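Local structure of regulatory protein RecX (Lactobacillus reuteri, 3D5L) at residues 158-167 and 194-205; 110-119 and 141-152. The protein probably modulates the activity of RecA, the DNA repair recombinase, as a member of the RecX family. All blocks are in the same frame, centred on the assembly; numbering follows the deposited sequence.

Interaction 1 of 2, residues 158-167 and 194-205; sequences QAELAKKLAL and FSSSVYEMIKDE
Lys-163 reaches out to Glu-205 in a weak salt bridge, with NZ 3.3 Å from OE1. The two side chains slant across each other near the solvent. Glu-205 is poorly ordered, so the pair is probably loose. The extended lysine does more with its carbons. Its CE lies 3.6 Å from Ile-202 CG2.

Ile-202 is a knob in a hole formed by Ala-159, Ala-162, Lys-163 and Ala-166. Its CG1 branch takes the crowded position between backbone N and carbonyl carbon (chi1 55°). That sends CD1 to the small methyl of Ala-162, 3.7 Å from CB, while CG2 faces Ala-159 and Lys-163. The alanine methyls form part of the wall of the hole.

The Ala-162 CB is shared. It touches Val-198 CG1 at 3.8 Å, and it also sits over one face of the Phe-194 ring as a CH-pi contact, 4.1 Å from the centroid. Phe-194 is buried against 158-167. Leu-165 CD2 approaches the ring obliquely, 3.8 Å from CE2. Gln-158 O is 3.5 Å from ring atom CE1. The Gln-158 and Phe-194 side chains run past each other in opposite directions, their amide and ring planes 28° apart.

The axes of 158-167 and the weakly bonded helix 196-202 cross at -73°, 10.0 Å apart. Both segments belong to the third three-helix domain of RecX. Helix 178-191 packs against both, as Leu-165 and Ile-202 each touch its Leu-189. Tyr-199 adds contacts to Glu-182 and Gln-186 of the same helix.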
loop_
_atom_site.group_PDB
_atom_site.type_symbol
_atom_site.label_atom_id
_atom_site.label_comp_id
_atom_site.label_asym_id
_atom_site.label_seq_id
_atom_site.Cartn_x
_atom_site.Cartn_y
_atom_site.Cartn_z
ATOM N N GLN A 158 13.554 19.613 -11.518
ATOM C CA GLN A 158 12.357 20.423 -11.726
ATOM C C GLN A 158 12.454 21.235 -13.011
ATOM O O GLN A 158 11.537 21.222 -13.826
ATOM C CB GLN A 158 12.144 21.383 -10.556
ATOM C CG GLN A 158 11.581 20.750 -9.297
ATOM C CD GLN A 158 11.143 21.792 -8.288
ATOM O OE1 GLN A 158 10.245 22.601 -8.560
ATOM N NE2 GLN A 158 11.781 21.794 -7.123
ATOM N N ALA A 159 13.560 21.951 -13.182
ATOM C CA ALA A 159 13.760 22.771 -14.370
ATOM C C ALA A 159 13.841 21.881 -15.597
ATOM O O ALA A 159 13.443 22.266 -16.692
ATOM C CB ALA A 159 15.039 23.596 -14.242
ATOM N N GLU A 160 14.362 20.680 -15.408
ATOM C CA GLU A 160 14.498 19.745 -16.505
ATOM C C GLU A 160 13.114 19.295 -16.988
ATOM O O GLU A 160 12.827 19.326 -18.192
ATOM C CB GLU A 160 15.328 18.549 -16.045
ATOM C CG GLU A 160 15.936 17.749 -17.168
ATOM C CD GLU A 160 14.892 17.223 -18.113
ATOM O OE1 GLU A 160 13.948 16.566 -17.622
ATOM O OE2 GLU A 160 15.007 17.468 -19.336
ATOM N N LEU A 161 12.265 18.886 -16.045
ATOM C CA LEU A 161 10.910 18.428 -16.352
ATOM C C LEU A 161 9.993 19.581 -16.764
ATOM O O LEU A 161 9.050 19.385 -17.530
ATOM C CB LEU A 161 10.293 17.714 -15.142
ATOM C CG LEU A 161 10.976 16.445 -14.628
ATOM C CD1 LEU A 161 10.164 15.875 -13.492
ATOM C CD2 LEU A 161 11.104 15.419 -15.744
ATOM N N ALA A 162 10.270 20.771 -16.238
ATOM C CA ALA A 162 9.478 21.955 -16.541
ATOM C C ALA A 162 9.781 22.518 -17.935
ATOM O O ALA A 162 8.868 22.973 -18.633
ATOM C CB ALA A 162 9.707 23.018 -15.479
ATOM N N LYS A 163 11.052 22.503 -18.341
ATOM C CA LYS A 163 11.416 22.992 -19.674
ATOM C C LYS A 163 10.691 22.117 -20.695
ATOM O O LYS A 163 10.087 22.618 -21.646
ATOM C CB LYS A 163 12.928 22.890 -19.910
ATOM C CG LYS A 163 13.774 23.847 -19.091
ATOM C CD LYS A 163 15.269 23.504 -19.190
ATOM C CE LYS A 163 16.107 24.400 -18.268
ATOM N NZ LYS A 163 17.559 24.042 -18.236
ATOM N N LYS A 164 10.756 20.807 -20.476
ATOM C CA LYS A 164 10.121 19.832 -21.348
ATOM C C LYS A 164 8.621 20.105 -21.443
ATOM O O LYS A 164 8.059 20.184 -22.539
ATOM C CB LYS A 164 10.377 18.418 -20.811
ATOM C CG LYS A 164 9.614 17.319 -21.511
ATOM C CD LYS A 164 10.070 17.122 -22.947
ATOM C CE LYS A 164 9.177 16.102 -23.664
ATOM N NZ LYS A 164 9.074 14.807 -22.920
ATOM N N LEU A 165 7.978 20.256 -20.294
ATOM C CA LEU A 165 6.545 20.537 -20.249
ATOM C C LEU A 165 6.244 21.879 -20.930
ATOM O O LEU A 165 5.324 21.978 -21.739
ATOM C CB LEU A 165 6.066 20.579 -18.792
ATOM C CG LEU A 165 4.643 21.028 -18.458
ATOM C CD1 LEU A 165 3.639 20.017 -18.970
ATOM C CD2 LEU A 165 4.510 21.194 -16.942
ATOM N N ALA A 166 7.021 22.905 -20.592
ATOM C CA ALA A 166 6.821 24.234 -21.164
ATOM C C ALA A 166 6.957 24.225 -22.687
ATOM O O ALA A 166 6.187 24.884 -23.382
ATOM C CB ALA A 166 7.813 25.236 -20.553
ATOM N N LEU A 167 7.929 23.480 -23.204
ATOM C CA LEU A 167 8.128 23.416 -24.643
ATOM C C LEU A 167 6.934 22.747 -25.281
ATOM O O LEU A 167 6.533 23.082 -26.392
ATOM C CB LEU A 167 9.398 22.631 -24.987
ATOM C CG LEU A 167 10.736 23.281 -24.618
ATOM C CD1 LEU A 167 11.874 22.445 -25.206
ATOM C CD2 LEU A 167 10.792 24.715 -25.161
ATOM N N PHE A 194 4.523 23.100 -10.169
ATOM C CA PHE A 194 5.771 23.856 -10.208
ATOM C C PHE A 194 5.561 25.270 -9.668
ATOM O O PHE A 194 4.622 25.958 -10.062
ATOM C CB PHE A 194 6.304 23.917 -11.644
ATOM C CG PHE A 194 6.713 22.573 -12.210
ATOM C CD1 PHE A 194 7.935 21.999 -11.870
ATOM C CD2 PHE A 194 5.889 21.903 -13.107
ATOM C CE1 PHE A 194 8.331 20.783 -12.421
ATOM C CE2 PHE A 194 6.276 20.688 -13.662
ATOM C CZ PHE A 194 7.501 20.123 -13.321
ATOM N N SER A 195 6.439 25.697 -8.767
ATOM C CA SER A 195 6.350 27.023 -8.161
ATOM C C SER A 195 6.605 28.150 -9.165
ATOM O O SER A 195 7.167 27.930 -10.241
ATOM C CB SER A 195 7.341 27.135 -6.999
ATOM O OG SER A 195 8.675 26.982 -7.455
ATOM N N SER A 196 6.192 29.358 -8.793
ATOM C CA SER A 196 6.340 30.537 -9.644
ATOM C C SER A 196 7.774 30.792 -10.076
ATOM O O SER A 196 8.034 31.136 -11.226
ATOM C CB SER A 196 5.817 31.780 -8.917
ATOM O OG SER A 196 4.476 31.593 -8.484
ATOM N N SER A 197 8.701 30.625 -9.144
ATOM C CA SER A 197 10.113 30.861 -9.414
ATOM C C SER A 197 10.755 29.908 -10.416
ATOM O O SER A 197 11.919 30.089 -10.779
ATOM C CB SER A 197 10.897 30.828 -8.101
ATOM O OG SER A 197 10.556 29.679 -7.347
ATOM N N VAL A 198 10.010 28.900 -10.862
ATOM C CA VAL A 198 10.544 27.937 -11.819
ATOM C C VAL A 198 10.405 28.449 -13.243
ATOM O O VAL A 198 11.260 28.190 -14.086
ATOM C CB VAL A 198 9.839 26.570 -11.712
ATOM C CG1 VAL A 198 10.446 25.586 -12.710
ATOM C CG2 VAL A 198 9.973 26.032 -10.293
ATOM N N TYR A 199 9.323 29.168 -13.515
ATOM C CA TYR A 199 9.129 29.715 -14.848
ATOM C C TYR A 199 10.190 30.797 -15.031
ATOM O O TYR A 199 10.809 30.910 -16.087
ATOM C CB TYR A 199 7.729 30.318 -14.993
ATOM C CG TYR A 199 7.495 30.924 -16.357
ATOM C CD1 TYR A 199 7.494 30.128 -17.501
ATOM C CD2 TYR A 199 7.332 32.302 -16.514
ATOM C CE1 TYR A 199 7.345 30.686 -18.767
ATOM C CE2 TYR A 199 7.185 32.873 -17.781
ATOM C CZ TYR A 199 7.196 32.059 -18.904
ATOM O OH TYR A 199 7.085 32.618 -20.164
ATOM N N GLU A 200 10.394 31.585 -13.981
ATOM C CA GLU A 200 11.391 32.649 -13.977
ATOM C C GLU A 200 12.748 31.970 -13.790
ATOM O O GLU A 200 13.500 32.286 -12.867
ATOM C CB GLU A 200 11.117 33.614 -12.814
ATOM C CG GLU A 200 12.143 34.744 -12.648
ATOM C CD GLU A 200 11.648 36.091 -13.164
ATOM O OE1 GLU A 200 12.442 37.061 -13.164
ATOM O OE2 GLU A 200 10.464 36.184 -13.556
ATOM N N MET A 201 13.052 31.017 -14.662
ATOM C CA MET A 201 14.310 30.291 -14.575
ATOM C C MET A 201 14.528 29.521 -15.863
ATOM O O MET A 201 15.657 29.185 -16.227
ATOM C CB MET A 201 14.267 29.316 -13.393
ATOM C CG MET A 201 15.568 28.557 -13.154
ATOM S SD MET A 201 15.416 27.262 -11.890
ATOM C CE MET A 201 15.578 28.243 -10.388
ATOM N N ILE A 202 13.431 29.248 -16.552
ATOM C CA ILE A 202 13.484 28.498 -17.796
ATOM C C ILE A 202 12.891 29.286 -18.951
ATOM O O ILE A 202 12.956 28.853 -20.097
ATOM C CB ILE A 202 12.715 27.169 -17.653
ATOM C CG1 ILE A 202 11.289 27.451 -17.177
ATOM C CG2 ILE A 202 13.445 26.252 -16.678
ATOM C CD1 ILE A 202 10.402 26.238 -17.148
ATOM N N LYS A 203 12.319 30.445 -18.647
ATOM C CA LYS A 203 11.694 31.289 -19.660
ATOM C C LYS A 203 12.510 31.472 -20.939
ATOM O O LYS A 203 12.074 31.068 -22.015
ATOM C CB LYS A 203 11.358 32.656 -19.061
ATOM C CG LYS A 203 12.431 33.211 -18.135
ATOM C CD LYS A 203 12.045 34.589 -17.605
ATOM C CE LYS A 203 10.705 34.555 -16.873
ATOM N NZ LYS A 203 10.310 35.892 -16.329
ATOM N N ASP A 204 13.689 32.074 -20.816
ATOM C CA ASP A 204 14.559 32.328 -21.965
ATOM C C ASP A 204 14.783 31.108 -22.846
ATOM O O ASP A 204 15.141 31.241 -24.017
ATOM C CB ASP A 204 15.916 32.849 -21.494
ATOM C CG ASP A 204 15.790 33.927 -20.444
ATOM O OD1 ASP A 204 15.058 34.916 -20.685
ATOM O OD2 ASP A 204 16.427 33.785 -19.375
ATOM N N GLU A 205 14.586 29.922 -22.281
ATOM C CA GLU A 205 14.765 28.679 -23.020
ATOM C C GLU A 205 13.391 28.131 -23.411
ATOM O O GLU A 205 13.010 28.271 -24.591
ATOM C CB GLU A 205 15.503 27.662 -22.145
ATOM C CG GLU A 205 16.762 28.211 -21.483
ATOM C CD GLU A 205 17.317 27.284 -20.410
ATOM O OE1 GLU A 205 17.689 26.137 -20.744
ATOM O OE2 GLU A 205 17.377 27.703 -19.231
#

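Interaction 2 of 2, residues 110-119 and 141-152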
loop_
_atom_site.group_PDB
_atom_site.type_symbol
_atom_site.label_atom_id
_atom_site.label_comp_id
_atom_site.label_asym_id
_atom_site.label_seq_id
_atom_site.Cartn_x
_atom_site.Cartn_y
_atom_site.Cartn_z
ATOM N N ASP A 110 5.274 2.602 3.718
ATOM C CA ASP A 110 4.859 3.809 3.003
ATOM C C ASP A 110 5.988 4.775 2.695
ATOM O O ASP A 110 5.914 5.549 1.740
ATOM C CB ASP A 110 3.765 4.538 3.787
ATOM C CG ASP A 110 2.389 3.930 3.576
ATOM O OD1 ASP A 110 2.322 2.836 2.979
ATOM O OD2 ASP A 110 1.379 4.538 4.015
ATOM N N HIS A 111 7.046 4.739 3.486
ATOM C CA HIS A 111 8.147 5.642 3.230
ATOM C C HIS A 111 8.908 5.199 1.977
ATOM O O HIS A 111 9.318 6.027 1.163
ATOM C CB HIS A 111 9.051 5.694 4.461
ATOM C CG HIS A 111 10.142 6.710 4.364
ATOM N ND1 HIS A 111 11.303 6.487 3.655
ATOM C CD2 HIS A 111 10.243 7.965 4.866
ATOM C CE1 HIS A 111 12.071 7.560 3.722
ATOM N NE2 HIS A 111 11.450 8.471 4.451
ATOM N N ALA A 112 9.057 3.887 1.806
ATOM C CA ALA A 112 9.773 3.333 0.658
ATOM C C ALA A 112 8.889 3.438 -0.573
ATOM O O ALA A 112 9.354 3.590 -1.699
ATOM C CB ALA A 112 10.131 1.878 0.920
ATOM N N TYR A 113 7.591 3.355 -0.349
ATOM C CA TYR A 113 6.662 3.473 -1.440
ATOM C C TYR A 113 6.705 4.886 -2.036
ATOM O O TYR A 113 6.837 5.049 -3.247
ATOM C CB TYR A 113 5.245 3.165 -0.955
ATOM C CG TYR A 113 4.243 3.199 -2.077
ATOM C CD1 TYR A 113 3.827 2.022 -2.704
ATOM C CD2 TYR A 113 3.749 4.419 -2.549
ATOM C CE1 TYR A 113 2.938 2.065 -3.784
ATOM C CE2 TYR A 113 2.871 4.471 -3.623
ATOM C CZ TYR A 113 2.468 3.298 -4.235
ATOM O OH TYR A 113 1.608 3.367 -5.306
ATOM N N ALA A 114 6.599 5.904 -1.189
ATOM C CA ALA A 114 6.589 7.282 -1.673
ATOM C C ALA A 114 7.843 7.609 -2.478
ATOM O O ALA A 114 7.770 8.271 -3.525
ATOM C CB ALA A 114 6.441 8.268 -0.502
ATOM N N ALA A 115 8.989 7.143 -1.989
ATOM C CA ALA A 115 10.255 7.385 -2.665
ATOM C C ALA A 115 10.252 6.725 -4.046
ATOM O O ALA A 115 10.690 7.330 -5.028
ATOM C CB ALA A 115 11.423 6.846 -1.824
ATOM N N SER A 116 9.771 5.487 -4.115
ATOM C CA SER A 116 9.716 4.753 -5.377
ATOM C C SER A 116 8.752 5.426 -6.335
ATOM O O SER A 116 8.969 5.443 -7.545
ATOM C CB SER A 116 9.249 3.312 -5.148
ATOM O OG SER A 116 10.196 2.584 -4.382
ATOM N N TYR A 117 7.670 5.961 -5.780
ATOM C CA TYR A 117 6.677 6.638 -6.591
ATOM C C TYR A 117 7.286 7.868 -7.237
ATOM O O TYR A 117 7.128 8.091 -8.436
ATOM C CB TYR A 117 5.484 7.058 -5.737
ATOM C CG TYR A 117 4.427 7.795 -6.523
ATOM C CD1 TYR A 117 3.481 7.098 -7.277
ATOM C CD2 TYR A 117 4.376 9.187 -6.523
ATOM C CE1 TYR A 117 2.510 7.765 -8.006
ATOM C CE2 TYR A 117 3.406 9.871 -7.256
ATOM C CZ TYR A 117 2.476 9.150 -7.993
ATOM O OH TYR A 117 1.504 9.814 -8.709
ATOM N N VAL A 118 7.985 8.668 -6.442
ATOM C CA VAL A 118 8.598 9.884 -6.965
ATOM C C VAL A 118 9.610 9.536 -8.050
ATOM O O VAL A 118 9.583 10.119 -9.133
ATOM C CB VAL A 118 9.266 10.708 -5.841
ATOM C CG1 VAL A 118 10.081 11.845 -6.432
ATOM C CG2 VAL A 118 8.185 11.284 -4.924
ATOM N N ARG A 119 10.484 8.574 -7.766
ATOM C CA ARG A 119 11.477 8.146 -8.736
ATOM C C ARG A 119 10.815 7.748 -10.061
ATOM O O ARG A 119 11.248 8.166 -11.133
ATOM C CB ARG A 119 12.279 6.968 -8.173
ATOM C CG ARG A 119 13.275 6.358 -9.148
ATOM C CD ARG A 119 14.042 7.435 -9.884
ATOM N NE ARG A 119 14.547 8.451 -8.966
ATOM C CZ ARG A 119 15.291 9.488 -9.334
ATOM N NH1 ARG A 119 15.624 9.653 -10.611
ATOM N NH2 ARG A 119 15.698 10.362 -8.420
ATOM N N ILE A 141 -0.253 9.020 2.812
ATOM C CA ILE A 141 1.092 9.234 3.332
ATOM C C ILE A 141 1.277 10.562 4.086
ATOM O O ILE A 141 0.839 11.616 3.630
ATOM C CB ILE A 141 2.106 9.119 2.174
ATOM C CG1 ILE A 141 1.772 7.860 1.353
ATOM C CG2 ILE A 141 3.537 9.041 2.718
ATOM C CD1 ILE A 141 2.845 7.438 0.355
ATOM N N GLY A 142 1.920 10.499 5.250
ATOM C CA GLY A 142 2.137 11.699 6.048
ATOM C C GLY A 142 3.003 12.714 5.330
ATOM O O GLY A 142 3.661 12.366 4.342
ATOM N N GLU A 143 3.014 13.952 5.826
ATOM C CA GLU A 143 3.784 15.044 5.222
ATOM C C GLU A 143 5.288 14.824 5.301
ATOM O O GLU A 143 6.028 15.262 4.422
ATOM C CB GLU A 143 3.439 16.385 5.893
ATOM C CG GLU A 143 2.047 16.909 5.574
ATOM C CD GLU A 143 1.836 17.134 4.076
ATOM O OE1 GLU A 143 2.481 18.039 3.500
ATOM O OE2 GLU A 143 1.030 16.394 3.472
ATOM N N SER A 144 5.734 14.165 6.369
ATOM C CA SER A 144 7.150 13.879 6.563
ATOM C C SER A 144 7.661 12.906 5.500
ATOM O O SER A 144 8.723 13.122 4.931
ATOM C CB SER A 144 7.377 13.290 7.946
ATOM O OG SER A 144 6.726 12.048 8.053
ATOM N N ASP A 145 6.911 11.838 5.234
ATOM C CA ASP A 145 7.306 10.863 4.212
ATOM C C ASP A 145 7.220 11.506 2.818
ATOM O O ASP A 145 7.952 11.139 1.901
ATOM C CB ASP A 145 6.396 9.616 4.241
ATOM C CG ASP A 145 6.602 8.755 5.477
ATOM O OD1 ASP A 145 7.655 8.882 6.130
ATOM O OD2 ASP A 145 5.721 7.923 5.801
ATOM N N ILE A 146 6.322 12.471 2.659
ATOM C CA ILE A 146 6.187 13.132 1.362
ATOM C C ILE A 146 7.335 14.083 1.096
ATOM O O ILE A 146 7.862 14.140 -0.019
ATOM C CB ILE A 146 4.875 13.926 1.255
ATOM C CG1 ILE A 146 3.698 12.949 1.172
ATOM C CG2 ILE A 146 4.937 14.849 0.036
ATOM C CD1 ILE A 146 2.372 13.540 1.578
ATOM N N ASP A 147 7.711 14.841 2.118
ATOM C CA ASP A 147 8.804 15.781 1.967
ATOM C C ASP A 147 10.083 14.995 1.686
ATOM O O ASP A 147 10.870 15.389 0.829
ATOM C CB ASP A 147 8.963 16.644 3.226
ATOM C CG ASP A 147 7.772 17.571 3.462
ATOM O OD1 ASP A 147 7.121 17.969 2.468
ATOM O OD2 ASP A 147 7.489 17.904 4.642
ATOM N N ASP A 148 10.282 13.879 2.387
ATOM C CA ASP A 148 11.473 13.051 2.161
ATOM C C ASP A 148 11.542 12.567 0.701
ATOM O O ASP A 148 12.589 12.623 0.061
ATOM C CB ASP A 148 11.494 11.825 3.097
ATOM C CG ASP A 148 11.678 12.201 4.564
ATOM O OD1 ASP A 148 12.033 13.368 4.846
ATOM O OD2 ASP A 148 11.479 11.329 5.445
ATOM N N ALA A 149 10.419 12.099 0.174
ATOM C CA ALA A 149 10.371 11.612 -1.202
ATOM C C ALA A 149 10.583 12.737 -2.211
ATOM O O ALA A 149 11.220 12.536 -3.241
ATOM C CB ALA A 149 9.033 10.918 -1.460
ATOM N N LEU A 150 10.050 13.921 -1.900
ATOM C CA LEU A 150 10.158 15.089 -2.776
ATOM C C LEU A 150 11.556 15.679 -2.802
ATOM O O LEU A 150 11.816 16.636 -3.530
ATOM C CB LEU A 150 9.156 16.173 -2.347
ATOM C CG LEU A 150 7.925 16.394 -3.239
ATOM C CD1 LEU A 150 7.580 15.134 -3.987
ATOM C CD2 LEU A 150 6.753 16.862 -2.382
ATOM N N THR A 151 12.454 15.111 -2.008
ATOM C CA THR A 151 13.813 15.603 -1.975
ATOM C C THR A 151 14.555 15.252 -3.277
ATOM O O THR A 151 15.493 15.941 -3.674
ATOM C CB THR A 151 14.551 15.042 -0.739
ATOM O OG1 THR A 151 15.530 15.991 -0.323
ATOM C CG2 THR A 151 15.227 13.700 -1.040
ATOM N N GLN A 152 14.121 14.194 -3.954
ATOM C CA GLN A 152 14.750 13.797 -5.213
ATOM C C GLN A 152 14.411 14.866 -6.251
ATOM O O GLN A 152 15.094 14.998 -7.262
ATOM C CB GLN A 152 14.186 12.465 -5.728
ATOM C CG GLN A 152 14.049 11.356 -4.711
ATOM C CD GLN A 152 13.338 10.149 -5.286
ATOM O OE1 GLN A 152 12.818 9.308 -4.557
ATOM N NE2 GLN A 152 13.317 10.055 -6.605
HETATM O O HOH W 1 9.763 8.815 1.523
#
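This is a helix-helix packing contact inside the second three-helix domain, where segment 110-119 of helix 110-124 crosses helix 143-149 at -37°. His-111 and Asp-148 tie one edge. NE2 donates to OD2 over 3.0 Å, in the ring plane and on the anti side of the carboxylate. Asp-145 OD1 sits at the same ring's edge, 3.0 Å from CD2, with its carboxylate nearly perpendicular to the ring. The two carboxylates would probably favour a protonated imidazole. A water over the ring's face donates to both His-111 O and Asp-145 O.

The centre is apolar and close. Ala-149 CB lies 3.8 Å from Ala-114 CB and 3.6 Å from Val-118 CG2. Ala-114 CB also meets Ile-141 CD1.

Gln-152 lies across Val-118 at the other end. Its amide is close to Ala-115 O, and its plane is nearly parallel to the Arg-119 guanidinium, 8° apart but offset. With an alanine here the amide is gone, and the Arg-119 guanidinium is likely to be freer to turn and Val-118 less covered.

Ile-141, Ile-146 and Leu-150 reach helix 129-138. Such three-helix packing is consistent with the helix-turn-helix clan of the RecX domains.

In the fold
The two interactions are in series along the chain, in successive three-helix domains. Their centres are about 23 Å apart. Their nearest atoms are about 6 Å apart, so they do not touch. Each joins segments separated by one intervening helix, 129-138 in interaction 2 and 178-191 in interaction 1, but the crossing is steeper in interaction 1. Helix 143-149 is followed directly by helix 155-172, and Phe-153 between them packs on Leu-161. Leu-126 touches Leu-161 and Lys-164 as well. Interaction 2 lies about 13 Å from the chain centre and interaction 1 about 32 Å, measured from their centres, so interaction 1 is much farther out.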